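Side-chain contacts in fucoxanthin chlorophyll a/c-binding protein Lhcq11 (Chaetoceros gracilis, PDB 6L4U), which binds chlorophylls a and c and carotenoids in a diatom antenna, and probably harvests light and passes the energy on to photosystem I: residues W94-E99 against G182-N187; L167-T170 against G176-L179. One frame throughout, in Å; residues are numbered along the deposited sequence.

Interaction 1. Residues W94-E99 against G182-N187. With CLA (chlorophyll a), chain B.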
loop_
_atom_site.group_PDB
_atom_site.type_symbol
_atom_site.label_atom_id
_atom_site.label_comp_id
_atom_site.label_asym_id
_atom_site.label_seq_id
_atom_site.Cartn_x
_atom_site.Cartn_y
_atom_site.Cartn_z
ATOM N N TRP Y 94 -58.693 32.157 15.517
ATOM C CA TRP Y 94 -58.576 31.402 14.278
ATOM C C TRP Y 94 -59.838 30.600 14.000
ATOM O O TRP Y 94 -60.192 30.386 12.836
ATOM C CB TRP Y 94 -57.361 30.478 14.336
ATOM C CG TRP Y 94 -57.155 29.705 13.082
ATOM C CD1 TRP Y 94 -57.516 28.414 12.846
ATOM C CD2 TRP Y 94 -56.556 30.180 11.876
ATOM N NE1 TRP Y 94 -57.172 28.051 11.570
ATOM C CE2 TRP Y 94 -56.580 29.120 10.951
ATOM C CE3 TRP Y 94 -55.999 31.399 11.487
ATOM C CZ2 TRP Y 94 -56.067 29.242 9.665
ATOM C CZ3 TRP Y 94 -55.491 31.520 10.214
ATOM C CH2 TRP Y 94 -55.532 30.450 9.315
ATOM N N TYR Y 95 -60.531 30.161 15.053
ATOM C CA TYR Y 95 -61.792 29.456 14.865
ATOM C C TYR Y 95 -62.881 30.402 14.379
ATOM O O TYR Y 95 -63.764 30.000 13.615
ATOM C CB TYR Y 95 -62.224 28.783 16.169
ATOM C CG TYR Y 95 -61.384 27.605 16.610
ATOM C CD1 TYR Y 95 -60.494 26.986 15.743
ATOM C CD2 TYR Y 95 -61.492 27.108 17.902
ATOM C CE1 TYR Y 95 -59.731 25.917 16.155
ATOM C CE2 TYR Y 95 -60.735 26.037 18.320
ATOM C CZ TYR Y 95 -59.856 25.445 17.443
ATOM O OH TYR Y 95 -59.099 24.376 17.857
ATOM N N ARG Y 96 -62.842 31.665 14.809
ATOM C CA ARG Y 96 -63.872 32.610 14.393
ATOM C C ARG Y 96 -63.615 33.119 12.981
ATOM O O ARG Y 96 -64.559 33.285 12.198
ATOM C CB ARG Y 96 -63.952 33.772 15.382
ATOM C CG ARG Y 96 -65.009 34.820 15.059
ATOM C CD ARG Y 96 -66.383 34.203 14.821
ATOM N NE ARG Y 96 -67.064 33.873 16.064
ATOM C CZ ARG Y 96 -67.920 32.867 16.196
ATOM N NH1 ARG Y 96 -68.199 32.091 15.158
ATOM N NH2 ARG Y 96 -68.496 32.637 17.367
ATOM N N HIS Y 97 -62.348 33.376 12.641
ATOM C CA HIS Y 97 -62.022 33.847 11.299
ATOM C C HIS Y 97 -62.291 32.782 10.251
ATOM O O HIS Y 97 -62.720 33.102 9.138
ATOM C CB HIS Y 97 -60.563 34.291 11.226
ATOM C CG HIS Y 97 -60.227 35.057 9.983
ATOM N ND1 HIS Y 97 -60.067 36.426 9.974
ATOM C CD2 HIS Y 97 -60.032 34.650 8.707
ATOM C CE1 HIS Y 97 -59.787 36.827 8.749
ATOM N NE2 HIS Y 97 -59.757 35.769 7.960
ATOM N N SER Y 98 -62.055 31.517 10.584
ATOM C CA SER Y 98 -62.286 30.470 9.606
ATOM C C SER Y 98 -63.751 30.081 9.494
ATOM O O SER Y 98 -64.126 29.466 8.495
ATOM C CB SER Y 98 -61.455 29.234 9.934
ATOM O OG SER Y 98 -61.643 28.258 8.931
ATOM N N GLU Y 99 -64.584 30.408 10.489
ATOM C CA GLU Y 99 -66.016 30.169 10.329
ATOM C C GLU Y 99 -66.616 31.133 9.316
ATOM O O GLU Y 99 -67.379 30.718 8.436
ATOM C CB GLU Y 99 -66.757 30.277 11.667
ATOM C CG GLU Y 99 -68.270 30.075 11.504
ATOM C CD GLU Y 99 -69.012 29.643 12.761
ATOM O OE1 GLU Y 99 -68.436 29.604 13.859
ATOM O OE2 GLU Y 99 -70.207 29.323 12.643
ATOM N N GLY Y 182 -56.307 41.991 15.743
ATOM C CA GLY Y 182 -57.319 42.437 14.813
ATOM C C GLY Y 182 -58.633 41.674 14.909
ATOM O O GLY Y 182 -58.748 40.623 15.535
ATOM N N THR Y 183 -59.652 42.252 14.263
ATOM C CA THR Y 183 -60.974 41.661 14.113
ATOM C C THR Y 183 -60.906 40.450 13.182
ATOM O O THR Y 183 -60.375 40.549 12.073
ATOM C CB THR Y 183 -61.956 42.694 13.554
ATOM O OG1 THR Y 183 -62.134 43.751 14.504
ATOM C CG2 THR Y 183 -63.312 42.063 13.247
ATOM N N PRO Y 184 -61.430 39.295 13.606
ATOM C CA PRO Y 184 -61.366 38.097 12.756
ATOM C C PRO Y 184 -62.352 38.085 11.599
ATOM O O PRO Y 184 -62.302 37.162 10.782
ATOM C CB PRO Y 184 -61.664 36.959 13.740
ATOM C CG PRO Y 184 -62.475 37.592 14.803
ATOM C CD PRO Y 184 -61.985 39.000 14.939
ATOM N N GLY Y 185 -63.245 39.055 11.479
ATOM C CA GLY Y 185 -64.173 39.021 10.369
ATOM C C GLY Y 185 -63.963 40.117 9.347
ATOM O O GLY Y 185 -64.613 40.114 8.298
ATOM N N LYS Y 186 -63.030 41.035 9.618
ATOM C CA LYS Y 186 -63.051 42.324 8.933
ATOM C C LYS Y 186 -62.521 42.236 7.503
ATOM O O LYS Y 186 -62.851 43.103 6.687
ATOM C CB LYS Y 186 -62.280 43.370 9.736
ATOM C CG LYS Y 186 -60.821 43.069 9.881
ATOM C CD LYS Y 186 -60.104 44.141 10.647
ATOM C CE LYS Y 186 -58.637 43.812 10.712
ATOM N NZ LYS Y 186 -58.348 42.625 11.556
ATOM N N ASN Y 187 -61.679 41.234 7.201
ATOM C CA ASN Y 187 -61.366 40.757 5.838
ATOM C C ASN Y 187 -60.836 41.886 4.941
ATOM O O ASN Y 187 -61.490 42.322 3.991
ATOM C CB ASN Y 187 -62.609 40.075 5.237
ATOM C CG ASN Y 187 -62.325 39.259 3.962
ATOM O OD1 ASN Y 187 -61.495 39.603 3.122
ATOM N ND2 ASN Y 187 -63.047 38.154 3.826
HETATM MG MG CLA B . -69.439 27.365 14.350
HETATM C CHA CLA B . -69.815 28.238 17.668
HETATM C CHB CLA B . -66.087 27.783 14.694
HETATM C CHC CLA B . -69.114 26.011 11.279
HETATM C CHD CLA B . -73.013 26.348 14.358
HETATM N NA CLA B . -68.161 27.866 15.904
HETATM C C1A CLA B . -68.418 28.271 17.096
HETATM C C2A CLA B . -67.237 28.733 17.924
HETATM C C3A CLA B . -66.115 28.637 16.914
HETATM C C4A CLA B . -66.845 28.050 15.758
HETATM C CMA CLA B . -65.677 30.047 16.546
HETATM C CAA CLA B . -66.957 27.718 19.061
HETATM C CBA CLA B . -65.544 27.170 19.292
HETATM C CGA CLA B . -65.418 25.777 18.719
HETATM O O1A CLA B . -65.904 24.813 19.282
HETATM O O2A CLA B . -64.715 25.600 17.462
HETATM N NB CLA B . -67.826 26.950 13.171
HETATM C C1B CLA B . -66.547 27.229 13.415
HETATM C C2B CLA B . -65.619 26.923 12.293
HETATM C C3B CLA B . -66.541 26.389 11.273
HETATM C C4B CLA B . -67.872 26.447 11.935
HETATM C CMB CLA B . -64.132 27.091 12.190
HETATM C CAB CLA B . -66.205 25.899 9.913
HETATM C CBB CLA B . -66.438 24.650 9.558
HETATM N NC CLA B . -70.781 26.394 13.116
HETATM C C1C CLA B . -70.446 25.927 11.901
HETATM C C2C CLA B . -71.555 25.275 11.153
HETATM C C3C CLA B . -72.692 25.385 12.073
HETATM C C4C CLA B . -72.100 26.087 13.235
HETATM C CMC CLA B . -71.563 24.643 9.792
HETATM C CAC CLA B . -74.108 24.901 11.872
HETATM C CBC CLA B . -74.166 23.497 12.427
HETATM N ND CLA B . -71.036 27.216 15.607
HETATM C C1D CLA B . -72.442 26.935 15.560
HETATM C C2D CLA B . -73.221 27.280 16.769
HETATM C C3D CLA B . -72.128 27.821 17.609
HETATM C C4D CLA B . -70.951 27.738 16.883
HETATM C CMD CLA B . -74.654 27.196 17.208
HETATM C CAD CLA B . -71.806 28.393 18.931
HETATM O OBD CLA B . -72.652 28.630 19.866
HETATM C CBD CLA B . -70.369 28.711 18.968
HETATM C CGD CLA B . -70.309 30.204 18.920
HETATM O O1D CLA B . -70.120 30.785 17.866
HETATM O O2D CLA B . -70.511 30.988 20.121
HETATM C CED CLA B . -70.935 32.341 19.999
HETATM C C1 CLA B . -65.280 24.702 16.521
HETATM C C2 CLA B . -64.258 23.891 15.759
HETATM C C3 CLA B . -64.523 23.481 14.505
HETATM C C4 CLA B . -65.833 23.811 13.851
HETATM C C5 CLA B . -63.518 22.661 13.737
HETATM C C6 CLA B . -63.859 21.173 13.740
HETATM C C7 CLA B . -64.504 20.751 12.423
HETATM C C8 CLA B . -64.763 19.259 12.364
HETATM C C9 CLA B . -63.791 18.595 11.396
HETATM C C10 CLA B . -66.211 19.019 11.963
HETATM C C11 CLA B . -66.515 17.533 11.837
HETATM C C12 CLA B . -67.550 17.296 10.749
HETATM C C13 CLA B . -68.918 17.798 11.190
HETATM C C14 CLA B . -69.533 16.876 12.236
HETATM C C15 CLA B . -69.811 17.922 9.965
HETATM C C16 CLA B . -70.128 16.572 9.332
HETATM C C17 CLA B . -71.306 16.682 8.370
HETATM C C18 CLA B . -71.013 17.675 7.253
HETATM C C19 CLA B . -72.144 18.688 7.115
HETATM C C20 CLA B . -70.753 16.954 5.936
#
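A single loop residue, Pro184, meets two neighbouring helix side chains, Arg96 and His97, with no hydrogen bond joining the two segments. Pro184 CG rests on Arg96 CG at 3.8 Å, the two side chains crossing obliquely, while Pro184 CB lies as far, 3.8 Å, from His97 CB. The carbonyl O of Pro184 also lies 3.4 Å from His97 CA, a CA-H...O contact; its approach to the imidazole has too poor an angle for a hydrogen bond. From the shared proline the helix side chains diverge. Arg96 leaves with CG anti to the backbone N (chi1 -179°), then bends at chi2 and chi3, which carries the guanidinium away from the loop to chlorophyll a. There one face of the guanidinium covers methyl CMA, NH2 points at O1D, though the modelled distance is doubtfully short, and NH1 makes a 2.8 Å salt bridge to Glu99 OE1. That same carboxylate oxygen binds the chlorophyll magnesium at 2.5 Å, so Arg96 probably helps to fix the metal ligand as a second-shell residue. Glu99 OE2 pairs in turn with Arg219 on helix 208-230. A glutamate that ligates chlorophyll and is ion-paired to an arginine of another helix is the signature of the light-harvesting complex fold, in which it ties helix 89-115 to helix 208-230. On the other branch, His97 has its ring stacked on Tyr178 and meeting His169 at a steep angle, beside a chlorophyll c1. Within the loop, Lys186 NZ donates to Thr183 O at 2.9 Å, reaching that carbonyl tilted 21° from its plane; outside it, Gly185 O accepts from Arg104 of helix 89-115.

Interaction 2. Residues L167-T170 against G176-L179. With KC1 (Chlorophyll c1), chain C.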
loop_
_atom_site.group_PDB
_atom_site.type_symbol
_atom_site.label_atom_id
_atom_site.label_comp_id
_atom_site.label_asym_id
_atom_site.label_seq_id
_atom_site.Cartn_x
_atom_site.Cartn_y
_atom_site.Cartn_z
ATOM N N LEU Y 167 -52.077 40.201 4.327
ATOM C CA LEU Y 167 -51.096 41.278 4.254
ATOM C C LEU Y 167 -51.683 42.594 4.754
ATOM O O LEU Y 167 -51.077 43.270 5.591
ATOM C CB LEU Y 167 -50.580 41.422 2.820
ATOM C CG LEU Y 167 -49.301 42.238 2.612
ATOM C CD1 LEU Y 167 -48.414 41.573 1.581
ATOM C CD2 LEU Y 167 -49.617 43.659 2.180
ATOM N N PHE Y 168 -52.860 42.975 4.249
ATOM C CA PHE Y 168 -53.498 44.199 4.721
ATOM C C PHE Y 168 -54.071 44.029 6.120
ATOM O O PHE Y 168 -54.338 45.031 6.791
ATOM C CB PHE Y 168 -54.611 44.647 3.770
ATOM C CG PHE Y 168 -54.152 44.921 2.366
ATOM C CD1 PHE Y 168 -52.870 45.369 2.106
ATOM C CD2 PHE Y 168 -55.018 44.742 1.298
ATOM C CE1 PHE Y 168 -52.464 45.614 0.815
ATOM C CE2 PHE Y 168 -54.603 44.986 0.002
ATOM C CZ PHE Y 168 -53.327 45.427 -0.233
ATOM N N HIS Y 169 -54.277 42.785 6.558
ATOM C CA HIS Y 169 -54.575 42.521 7.961
ATOM C C HIS Y 169 -53.411 42.923 8.855
ATOM O O HIS Y 169 -53.613 43.335 9.999
ATOM C CB HIS Y 169 -54.899 41.040 8.157
ATOM C CG HIS Y 169 -56.362 40.729 8.148
ATOM N ND1 HIS Y 169 -57.222 41.175 9.126
ATOM C CD2 HIS Y 169 -57.117 40.012 7.284
ATOM C CE1 HIS Y 169 -58.443 40.746 8.865
ATOM N NE2 HIS Y 169 -58.407 40.041 7.750
ATOM N N THR Y 170 -52.183 42.811 8.350
ATOM C CA THR Y 170 -51.014 42.999 9.199
ATOM C C THR Y 170 -50.528 44.444 9.202
ATOM O O THR Y 170 -50.290 45.016 10.270
ATOM C CB THR Y 170 -49.895 42.070 8.742
ATOM O OG1 THR Y 170 -50.445 40.776 8.476
ATOM C CG2 THR Y 170 -48.834 41.950 9.819
ATOM N N GLY Y 176 -53.693 45.206 14.155
ATOM C CA GLY Y 176 -52.788 44.196 13.647
ATOM C C GLY Y 176 -53.541 43.019 13.066
ATOM O O GLY Y 176 -54.706 43.154 12.682
ATOM N N HIS Y 177 -52.887 41.864 12.993
ATOM C CA HIS Y 177 -53.518 40.662 12.470
ATOM C C HIS Y 177 -54.612 40.175 13.413
ATOM O O HIS Y 177 -54.632 40.492 14.604
ATOM C CB HIS Y 177 -52.483 39.561 12.278
ATOM C CG HIS Y 177 -52.767 38.640 11.133
ATOM N ND1 HIS Y 177 -52.683 39.041 9.818
ATOM C CD2 HIS Y 177 -53.069 37.321 11.105
ATOM C CE1 HIS Y 177 -52.952 38.015 9.029
ATOM N NE2 HIS Y 177 -53.184 36.959 9.785
ATOM N N TYR Y 178 -55.529 39.381 12.857
ATOM C CA TYR Y 178 -56.637 38.848 13.639
ATOM C C TYR Y 178 -56.183 37.824 14.669
ATOM O O TYR Y 178 -56.894 37.597 15.652
ATOM C CB TYR Y 178 -57.694 38.232 12.721
ATOM C CG TYR Y 178 -57.149 37.418 11.574
ATOM C CD1 TYR Y 178 -56.875 36.067 11.728
ATOM C CD2 TYR Y 178 -56.931 37.997 10.329
ATOM C CE1 TYR Y 178 -56.379 35.319 10.680
ATOM C CE2 TYR Y 178 -56.435 37.262 9.282
ATOM C CZ TYR Y 178 -56.168 35.926 9.460
ATOM O OH TYR Y 178 -55.670 35.204 8.407
ATOM N N LEU Y 179 -55.022 37.208 14.472
ATOM C CA LEU Y 179 -54.428 36.359 15.492
ATOM C C LEU Y 179 -53.515 37.127 16.433
ATOM O O LEU Y 179 -52.970 36.528 17.365
ATOM C CB LEU Y 179 -53.641 35.219 14.843
ATOM C CG LEU Y 179 -54.402 34.331 13.865
ATOM C CD1 LEU Y 179 -53.543 33.144 13.501
ATOM C CD2 LEU Y 179 -55.726 33.876 14.453
HETATM N NB KC1 C . -50.774 32.253 8.257
HETATM N ND KC1 C . -49.828 35.523 6.049
HETATM C C1A KC1 C . -49.229 36.056 9.156
HETATM C C1B KC1 C . -50.947 32.169 9.574
HETATM C C1C KC1 C . -51.032 31.830 5.227
HETATM C C1D KC1 C . -49.809 35.906 4.667
HETATM C C2A KC1 C . -48.862 36.375 10.600
HETATM C C2B KC1 C . -51.609 30.927 10.051
HETATM C C2C KC1 C . -50.886 31.328 3.834
HETATM C C2D KC1 C . -49.248 37.243 4.375
HETATM C C3A KC1 C . -49.361 35.138 11.326
HETATM C C3B KC1 C . -51.881 30.237 8.773
HETATM C C3C KC1 C . -50.593 32.554 3.074
HETATM C C3D KC1 C . -48.891 37.670 5.756
HETATM C C4A KC1 C . -49.896 34.370 10.165
HETATM C C4B KC1 C . -51.307 31.145 7.743
HETATM C C4C KC1 C . -50.614 33.600 4.124
HETATM C C4D KC1 C . -49.259 36.650 6.621
HETATM C CAA KC1 C . -49.530 37.559 11.291
HETATM C CAB KC1 C . -52.535 28.929 8.557
HETATM C CAC KC1 C . -50.341 32.716 1.595
HETATM C CAD KC1 C . -48.316 38.763 6.577
HETATM C CBA KC1 C . -48.559 38.685 11.634
HETATM C CBB KC1 C . -51.835 27.904 8.112
HETATM C CBC KC1 C . -48.865 32.453 1.393
HETATM C CBD KC1 C . -48.308 38.344 7.988
HETATM C CED KC1 C . -44.791 39.261 9.280
HETATM C CGA KC1 C . -47.627 38.344 12.771
HETATM C CGD KC1 C . -46.867 38.225 8.380
HETATM C CHA KC1 C . -48.932 36.994 8.015
HETATM C CHB KC1 C . -50.419 33.189 10.479
HETATM C CHC KC1 C . -51.342 30.865 6.299
HETATM C CHD KC1 C . -50.345 34.979 3.673
HETATM C CMA KC1 C . -48.197 34.360 11.933
HETATM C CMB KC1 C . -51.949 30.492 11.447
HETATM C CMC KC1 C . -50.998 29.923 3.304
HETATM C CMD KC1 C . -49.015 38.070 3.143
HETATM N NA KC1 C . -49.784 34.914 8.952
HETATM N NC KC1 C . -50.849 33.157 5.389
HETATM O O1A KC1 C . -46.633 39.023 12.965
HETATM O O1D KC1 C . -46.261 37.182 8.207
HETATM O O2A KC1 C . -47.888 37.221 13.654
HETATM O O2D KC1 C . -46.180 39.353 8.983
HETATM O OBD KC1 C . -47.860 39.881 6.148
HETATM MG MG KC1 C . -50.129 33.869 7.190
#
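His169 and Tyr178 make the tight part: the edge of the phenol points at the imidazole face in a T-shaped pair, planes at 83° and centroids 4.6 Å apart. Tyr178 CD2 stands over the centre of the His169 ring, set there by a chi1 of 42° that puts CG between the backbone N and the carbonyl carbon. His169 in turn directs its edge at the face of His177, a wider edge-to-face pair with centroids 5.6 Å apart, and its ND1 is bonded to Lys186. The side towards Thr170 and Gly176, both partly exposed, is packed less closely, with Thr170 O and Gly176 CA 4.3 Å apart. His177 ND1 donates a hydrogen bond to Thr170 OG1 at 3.1 Å, with the hydroxyl 35° out of the imidazole plane; OG1 is also bonded to Glu166 O one helical turn back. His177 has Tyr178 CE2 over one face and, over the opposite one, chlorophyll c1 carbon CAA, 3.4 Å from His177 CG. With Thr170, and with Leu167 CB and Leu179 CD1 against ring methyls, His177 lines this chlorophyll c1 pocket; the three-ring aromatic cluster lies behind it, Tyr178 reaching a second chlorophyll c1.

Overall arrangement
Interaction 2 is nested along the chain within the loop closed by interaction 1, and their centres lie 10 Å apart. Both draw on the connection after helix 148-171: residues 176-179 fold back on the end of that helix, whereas 182-187 cross to helix 89-115. Both are buried, but interaction 1 sits nearer the middle of the chain, about 9 Å from its centre against 17 Å. There, ion pairs and a ligated magnesium accompany aliphatic packing; farther out, aromatic rings and one histidine-threonine bond lie beside chlorophyll c1. The two contacts touch through His97 and the aromatic cluster of interaction 2.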